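LIM domain only protein 7 (Homo sapiens, PDB 2EAQ) carries a PDZ domain that probably binds the C-terminal tails of partner proteins, as other domains of this fold do. Local coordinates at residues F21-K24 with G29-V32; S44-D49 with L81-R86. One frame throughout, in Å; residues are numbered along the deposited sequence.

Contact 1: residues F21-K24 with G29-V32; sequences FTIK and GIFV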
ATOM      1  N   PHE A  21      -2.327   7.042  -2.130  1.00  7.05           N
ATOM      2  CA  PHE A  21      -0.934   6.840  -2.506  1.00  6.10           C
ATOM      3  C   PHE A  21      -0.935   6.155  -3.890  1.00  7.35           C
ATOM      4  O   PHE A  21      -1.943   5.586  -4.320  1.00  7.88           O
ATOM      5  CB  PHE A  21      -0.220   5.957  -1.451  1.00  7.90           C
ATOM      6  CG  PHE A  21      -0.657   4.545  -1.421  1.00  5.09           C
ATOM      7  CD1 PHE A  21       0.037   3.583  -2.121  1.00  6.65           C
ATOM      8  CD2 PHE A  21      -1.780   4.150  -0.668  1.00  7.08           C
ATOM      9  CE1 PHE A  21      -0.407   2.253  -2.071  1.00 10.04           C
ATOM     10  CE2 PHE A  21      -2.207   2.831  -0.636  1.00  7.87           C
ATOM     11  CZ  PHE A  21      -1.516   1.910  -1.342  1.00  9.09           C
ATOM     12  N   THR A  22       0.187   6.285  -4.590  1.00  6.01           N
ATOM     13  CA  THR A  22       0.383   5.569  -5.876  1.00  7.25           C
ATOM     14  C   THR A  22       1.614   4.689  -5.687  1.00  6.53           C
ATOM     15  O   THR A  22       2.469   4.939  -4.812  1.00  7.00           O
ATOM     16  CB  THR A  22       0.614   6.487  -7.051  1.00  8.23           C
ATOM     17  OG1 THR A  22       1.777   7.276  -6.838  1.00  8.64           O
ATOM     18  CG2 THR A  22      -0.619   7.414  -7.244  1.00  7.90           C
ATOM     19  N   ILE A  23       1.724   3.663  -6.526  1.00  5.72           N
ATOM     20  CA  ILE A  23       2.815   2.706  -6.448  1.00  6.82           C
ATOM     21  C   ILE A  23       3.810   2.895  -7.567  1.00  6.65           C
ATOM     22  O   ILE A  23       3.418   3.239  -8.724  1.00  7.40           O
ATOM     23  CB  ILE A  23       2.229   1.294  -6.522  1.00  6.90           C
ATOM     24  CG1 ILE A  23       1.388   1.028  -5.255  1.00  7.87           C
ATOM     25  CG2 ILE A  23       3.364   0.219  -6.607  1.00  9.14           C
ATOM     26  CD1 ILE A  23       0.799  -0.373  -5.126  1.00 10.42           C
ATOM     27  N   LYS A  24       5.077   2.768  -7.195  1.00  6.90           N
ATOM     28  CA  LYS A  24       6.202   2.743  -8.120  1.00  7.54           C
ATOM     29  C   LYS A  24       6.549   1.287  -8.315  1.00  5.78           C
ATOM     30  O   LYS A  24       6.972   0.568  -7.381  1.00  7.91           O
ATOM     31  CB  LYS A  24       7.431   3.450  -7.552  1.00  9.64           C
ATOM     32  CG  LYS A  24       8.591   3.388  -8.573  1.00 14.20           C
ATOM     33  CD  LYS A  24       9.705   4.340  -8.197  1.00 20.45           C
ATOM     34  CE  LYS A  24      10.719   3.575  -7.371  1.00 23.56           C
ATOM     35  NZ  LYS A  24      12.141   4.104  -7.564  1.00 29.98           N
ATOM     36  N   GLY A  29      10.577  -5.351  -6.994  1.00  5.33           N
ATOM     37  CA  GLY A  29       9.778  -4.779  -5.902  1.00  6.71           C
ATOM     38  C   GLY A  29       8.753  -3.765  -6.329  1.00  7.65           C
ATOM     39  O   GLY A  29       8.745  -3.283  -7.466  1.00  6.87           O
ATOM     40  N   ILE A  30       7.856  -3.445  -5.422  1.00  6.05           N
ATOM     41  CA  ILE A  30       6.912  -2.305  -5.581  1.00  6.85           C
ATOM     42  C   ILE A  30       7.140  -1.388  -4.387  1.00  5.63           C
ATOM     43  O   ILE A  30       7.409  -1.858  -3.264  1.00  6.41           O
ATOM     44  CB  ILE A  30       5.439  -2.717  -5.686  1.00  4.99           C
ATOM     45  CG1 ILE A  30       5.094  -3.761  -4.648  1.00  7.10           C
ATOM     46  CG2 ILE A  30       5.126  -3.258  -7.094  1.00  7.58           C
ATOM     47  CD1 ILE A  30       3.557  -3.891  -4.458  1.00  8.76           C
ATOM     48  N   PHE A  31       7.026  -0.097  -4.622  1.00  6.50           N
ATOM     49  CA  PHE A  31       7.325   0.943  -3.623  1.00  5.18           C
ATOM     50  C   PHE A  31       6.258   2.017  -3.650  1.00  6.76           C
ATOM     51  O   PHE A  31       5.478   2.118  -4.589  1.00  7.29           O
ATOM     52  CB  PHE A  31       8.684   1.588  -3.934  1.00  7.41           C
ATOM     53  CG  PHE A  31       9.823   0.601  -4.018  1.00  6.74           C
ATOM     54  CD1 PHE A  31      10.017  -0.143  -5.181  1.00  6.93           C
ATOM     55  CD2 PHE A  31      10.612   0.377  -2.895  1.00  7.51           C
ATOM     56  CE1 PHE A  31      11.015  -1.149  -5.212  1.00  8.58           C
ATOM     57  CE2 PHE A  31      11.603  -0.590  -2.902  1.00  9.23           C
ATOM     58  CZ  PHE A  31      11.787  -1.342  -4.071  1.00  8.38           C
ATOM     59  N   VAL A  32       6.199   2.804  -2.577  1.00  5.99           N
ATOM     60  CA  VAL A  32       5.260   3.931  -2.554  1.00  5.46           C
ATOM     61  C   VAL A  32       5.864   5.059  -3.389  1.00  4.15           C
ATOM     62  O   VAL A  32       6.975   5.554  -3.125  1.00  6.73           O
ATOM     63  CB  VAL A  32       5.001   4.378  -1.109  1.00  4.54           C
ATOM     64  CG1 VAL A  32       4.146   5.601  -1.122  1.00  5.03           C
ATOM     65  CG2 VAL A  32       4.321   3.246  -0.333  1.00  7.37           C
TER
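Ile23 and Ile30 cross obliquely, with the branch methyl of Ile23 doing the touching: Ile23 CG2 sits 3.7 Å from Ile30 CB. The same methyl, Ile23 CG2, is 3.5 Å from Phe31 O. CG2 reaches this spot because it lies anti to the backbone N of its residue, while CG1 (chi1 -67°) turns back beside that N. Across from it, Ile30 holds CG1 in the crowded position between N and carbonyl carbon (chi1 45°). Both isoleucines also pack on Trp68 of helix 65-78. The two strands form the antiparallel hairpin that, as in PDZ relatives, probably walls one side of the peptide groove; in those relatives the peptide adds as a further strand between strand 21-26 and that helix. Lys24 and Phe31 are a hydrogen-bonded pair: Lys24 N gives to Phe31 O at 2.7 Å, and Phe31 N returns a bond to Lys24 O at 2.8 Å. Their side chains leave from the same face, CB to CB 4.3 Å, then part. The Phe31 ring meets Lys24 O at its edge, near the ring plane, through CD1 at 3.8 Å. Farther along, Phe21 CB and Val32 CG1 approach loosely, at 4.4 Å.

Contact 2: residues S44-D49 with L81-R86; sequences SQLQVD and LVMDVR. With NI (nickel (II) ion), chain C.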
ATOM      1  N   SER A  44      -2.164   8.098   7.974  1.00  3.94           N
ATOM      2  CA  SER A  44      -1.550   6.874   8.543  1.00  3.65           C
ATOM      3  C   SER A  44      -0.056   6.845   8.541  1.00  3.20           C
ATOM      4  O   SER A  44       0.552   5.955   9.123  1.00  5.12           O
ATOM      5  CB  SER A  44      -2.040   5.661   7.772  1.00  5.42           C
ATOM      6  OG  SER A  44      -3.439   5.437   8.038  1.00  6.03           O
ATOM      7  N   GLN A  45       0.543   7.842   7.910  1.00  4.25           N
ATOM      8  CA  GLN A  45       1.997   8.021   7.862  1.00  5.17           C
ATOM      9  C   GLN A  45       2.765   7.018   7.039  1.00  5.69           C
ATOM     10  O   GLN A  45       3.887   6.613   7.366  1.00  7.03           O
ATOM     11  CB  GLN A  45       2.613   8.301   9.265  1.00  6.63           C
ATOM     12  CG  GLN A  45       2.001   9.609   9.851  1.00  8.03           C
ATOM     13  CD  GLN A  45       2.534  10.089  11.146  1.00 11.60           C
ATOM     14  OE1 GLN A  45       1.819  10.844  11.888  1.00 12.09           O
ATOM     15  NE2 GLN A  45       3.753   9.729  11.441  1.00 12.00           N
ATOM     16  N   LEU A  46       2.127   6.621   5.913  1.00  5.70           N
ATOM     17  CA  LEU A  46       2.859   5.859   4.880  1.00  5.85           C
ATOM     18  C   LEU A  46       3.799   6.864   4.244  1.00  5.26           C
ATOM     19  O   LEU A  46       3.481   8.056   4.123  1.00  7.30           O
ATOM     20  CB  LEU A  46       1.823   5.369   3.874  1.00  5.45           C
ATOM     21  CG  LEU A  46       2.361   4.574   2.671  1.00  4.27           C
ATOM     22  CD1 LEU A  46       2.901   3.167   3.210  1.00  6.16           C
ATOM     23  CD2 LEU A  46       1.245   4.340   1.619  1.00  6.24           C
ATOM     24  N   GLN A  47       4.975   6.419   3.833  1.00  5.19           N
ATOM     25  CA  GLN A  47       5.944   7.357   3.230  1.00  7.11           C
ATOM     26  C   GLN A  47       6.464   6.935   1.859  1.00  5.39           C
ATOM     27  O   GLN A  47       6.568   5.744   1.581  1.00  6.66           O
ATOM     28  CB  GLN A  47       7.149   7.535   4.167  1.00  8.52           C
ATOM     29  CG  GLN A  47       6.697   8.203   5.487  1.00 10.54           C
ATOM     30  CD  GLN A  47       7.796   8.421   6.491  1.00 14.65           C
ATOM     31  OE1 GLN A  47       8.964   8.257   6.218  1.00 14.83           O
ATOM     32  NE2 GLN A  47       7.383   8.834   7.710  1.00 14.67           N
ATOM     33  N   VAL A  48       6.754   7.944   1.037  1.00  6.27           N
ATOM     34  CA  VAL A  48       7.341   7.701  -0.298  1.00  5.81           C
ATOM     35  C   VAL A  48       8.615   6.903  -0.105  1.00  6.56           C
ATOM     36  O   VAL A  48       9.349   7.116   0.874  1.00  7.67           O
ATOM     37  CB  VAL A  48       7.629   9.026  -0.980  1.00  4.81           C
ATOM     38  CG1 VAL A  48       8.434   8.795  -2.273  1.00  6.70           C
ATOM     39  CG2 VAL A  48       6.329   9.750  -1.258  1.00  7.21           C
ATOM     40  N   ASP A  49       8.825   5.938  -1.024  1.00  7.20           N
ATOM     41  CA  ASP A  49       9.954   5.007  -1.037  1.00  7.67           C
ATOM     42  C   ASP A  49       9.808   3.831  -0.102  1.00  6.58           C
ATOM     43  O   ASP A  49      10.676   2.945  -0.087  1.00  8.35           O
ATOM     44  CB  ASP A  49      11.284   5.718  -0.751  1.00 10.78           C
ATOM     45  CG  ASP A  49      11.815   6.500  -1.951  1.00 16.78           C
ATOM     46  OD1 ASP A  49      11.467   6.171  -3.093  1.00 17.07           O
ATOM     47  OD2 ASP A  49      12.632   7.433  -1.732  1.00 20.21           O
ATOM     48  N   LEU A  81      -6.853  -1.342   4.762  1.00  7.13           N
ATOM     49  CA  LEU A  81      -5.603  -1.704   4.153  1.00  8.87           C
ATOM     50  C   LEU A  81      -4.517  -1.790   5.222  1.00  9.67           C
ATOM     51  O   LEU A  81      -4.070  -0.760   5.704  1.00 12.37           O
ATOM     52  CB  LEU A  81      -5.335  -0.623   3.110  1.00 12.08           C
ATOM     53  CG  LEU A  81      -4.207  -0.796   2.146  1.00 13.45           C
ATOM     54  CD1 LEU A  81      -4.348  -2.070   1.318  1.00 11.98           C
ATOM     55  CD2 LEU A  81      -4.239   0.468   1.262  1.00 12.62           C
ATOM     56  N   VAL A  82      -4.100  -3.001   5.580  1.00  8.23           N
ATOM     57  CA  VAL A  82      -3.030  -3.219   6.563  1.00  7.94           C
ATOM     58  C   VAL A  82      -1.811  -3.581   5.705  1.00  7.49           C
ATOM     59  O   VAL A  82      -1.763  -4.688   5.131  1.00 10.41           O
ATOM     60  CB  VAL A  82      -3.370  -4.340   7.548  1.00 10.22           C
ATOM     61  CG1 VAL A  82      -2.210  -4.619   8.527  1.00 12.31           C
ATOM     62  CG2 VAL A  82      -4.544  -3.912   8.428  1.00 11.64           C
ATOM     63  N   MET A  83      -0.854  -2.666   5.652  1.00  7.17           N
ATOM     64  CA  MET A  83       0.306  -2.824   4.767  1.00  8.36           C
ATOM     65  C   MET A  83       1.556  -3.217   5.458  1.00  7.39           C
ATOM     66  O   MET A  83       1.890  -2.583   6.467  1.00  9.75           O
ATOM     67  CB  MET A  83       0.579  -1.502   4.048  1.00  8.91           C
ATOM     68  CG  MET A  83      -0.650  -0.776   3.387  1.00 11.44           C
ATOM     69  SD  MET A  83      -0.170   0.703   2.329  1.00  8.90           S
ATOM     70  CE  MET A  83       1.555   0.101   1.990  1.00  1.75           C
ATOM     71  N   ASP A  84       2.227  -4.242   4.997  1.00  6.40           N
ATOM     72  CA  ASP A  84       3.536  -4.559   5.579  1.00  6.91           C
ATOM     73  C   ASP A  84       4.545  -3.893   4.660  1.00  7.08           C
ATOM     74  O   ASP A  84       4.494  -4.131   3.438  1.00  7.33           O
ATOM     75  CB  ASP A  84       3.763  -6.063   5.616  1.00  8.01           C
ATOM     76  CG  ASP A  84       2.975  -6.729   6.684  1.00 16.08           C
ATOM     77  OD1 ASP A  84       2.392  -6.013   7.482  1.00 18.42           O
ATOM     78  OD2 ASP A  84       2.973  -7.964   6.725  1.00 21.36           O
ATOM     79  N   VAL A  85       5.350  -2.983   5.171  1.00  6.63           N
ATOM     80  CA  VAL A  85       6.339  -2.281   4.400  1.00  8.06           C
ATOM     81  C   VAL A  85       7.711  -2.386   5.002  1.00  7.74           C
ATOM     82  O   VAL A  85       7.898  -2.750   6.170  1.00  8.34           O
ATOM     83  CB  VAL A  85       5.968  -0.750   4.205  1.00  9.75           C
ATOM     84  CG1 VAL A  85       4.523  -0.599   3.712  1.00 10.03           C
ATOM     85  CG2 VAL A  85       6.173   0.031   5.459  1.00 10.90           C
ATOM     86  N   ARG A  86       8.701  -2.069   4.196  1.00  7.84           N
ATOM     87  CA  ARG A  86      10.116  -2.028   4.598  1.00  7.79           C
ATOM     88  C   ARG A  86      10.544  -0.605   4.293  1.00  8.42           C
ATOM     89  O   ARG A  86      10.483  -0.131   3.146  1.00  8.58           O
ATOM     90  CB  ARG A  86      10.912  -3.029   3.764  1.00 10.55           C
ATOM     91  CG  ARG A  86      12.370  -3.085   4.096  1.00 14.91           C
ATOM     92  CD  ARG A  86      12.926  -4.452   3.727  1.00 19.65           C
ATOM     93  NE  ARG A  86      11.895  -5.452   3.959  1.00 28.90           N
ATOM     94  CZ  ARG A  86      12.094  -6.697   4.368  1.00 30.77           C
ATOM     95  NH1 ARG A  86      13.317  -7.130   4.615  1.00 33.60           N
ATOM     96  NH2 ARG A  86      11.054  -7.520   4.504  1.00 34.23           N
TER
HETATM   97 NI    NI C2127      13.165   7.505  -4.154  1.00 14.11          NI
HETATM   98  O   HOH W   1      13.948   6.794  -6.382  1.00 46.09           O
HETATM   99  O   HOH W   2      14.728   5.815  -3.835  1.00 41.66           O
HETATM  100  O   HOH W   3      13.672   9.107  -2.779  1.00 73.91           O
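Leu46 makes nearly all of this contact, reaching up from the loop to Met83 and Val85 on the strand. From CB, the bond onward to CG runs anti to the backbone N (chi1 178°), and at CG the side chain is still 4.6 Å from Met83 CE. The two methyls close that gap. CD1 lies 3.6 Å from Met83 CE and 4.0 Å from Met83 SD, and it also brushes Val85 CG1 at 4.1 Å. Of the strand's atoms CD2 comes closest to Met83 SD, at 4.0 Å, so both methyls of the fork face the sulfur; CD2 packs on Phe21 as well. The two side chains cross at about a right angle. Met83 is extended about CB-CG and then bends hard at its last torsion (chi3 24°, far from staggered and perhaps a little strained), which turns CE toward CD1 of the leucine.

This is part of the hydrophobic core of the PDZ fold: the loop between helix 40-43 and strand 51-55 sends one leucine inward against strand 80-88. Gln45 ends the helix in a Schellman motif, and its carbonyl is held by Arg87. Met83 is packed as well on Ile9, Ile52 and Ile55, and Val85 on Met5.

At the other end of the loop the chemistry is quite different. Asp49 turns its carboxylate away from the strand and grips a nickel ion with both oxygens, OD1 at 2.4 Å and OD2 at 2.5 Å. Three waters add to the metal's coordination, the nearest, water 3, at 2.2 Å from nickel. PDZ domains do not as a class need a metal, which makes this ion probably incidental to peptide binding.

Overall arrangement
Contact 1 and contact 2 have centres about 10 Å apart, follow one another along the chain and touch directly. The hairpin and the loop are joined by a probable hydrogen bond from Asp49 N to Val32 O, 2.8 Å. Phe21 bridges the two cores: its CG lies 3.6 Å from Leu46 CD2, and its CE2 lies 3.6 Å from Leu81 CD2. Contact 1 belongs to one wall of the presumed peptide groove, facing helix 65-78, and Phe21 carries its apolar side on into contact 2. The nickel ion lies on the outer side, held by Asp49, with the side chain of Lys24 about 5 Å from it at the nearest atoms.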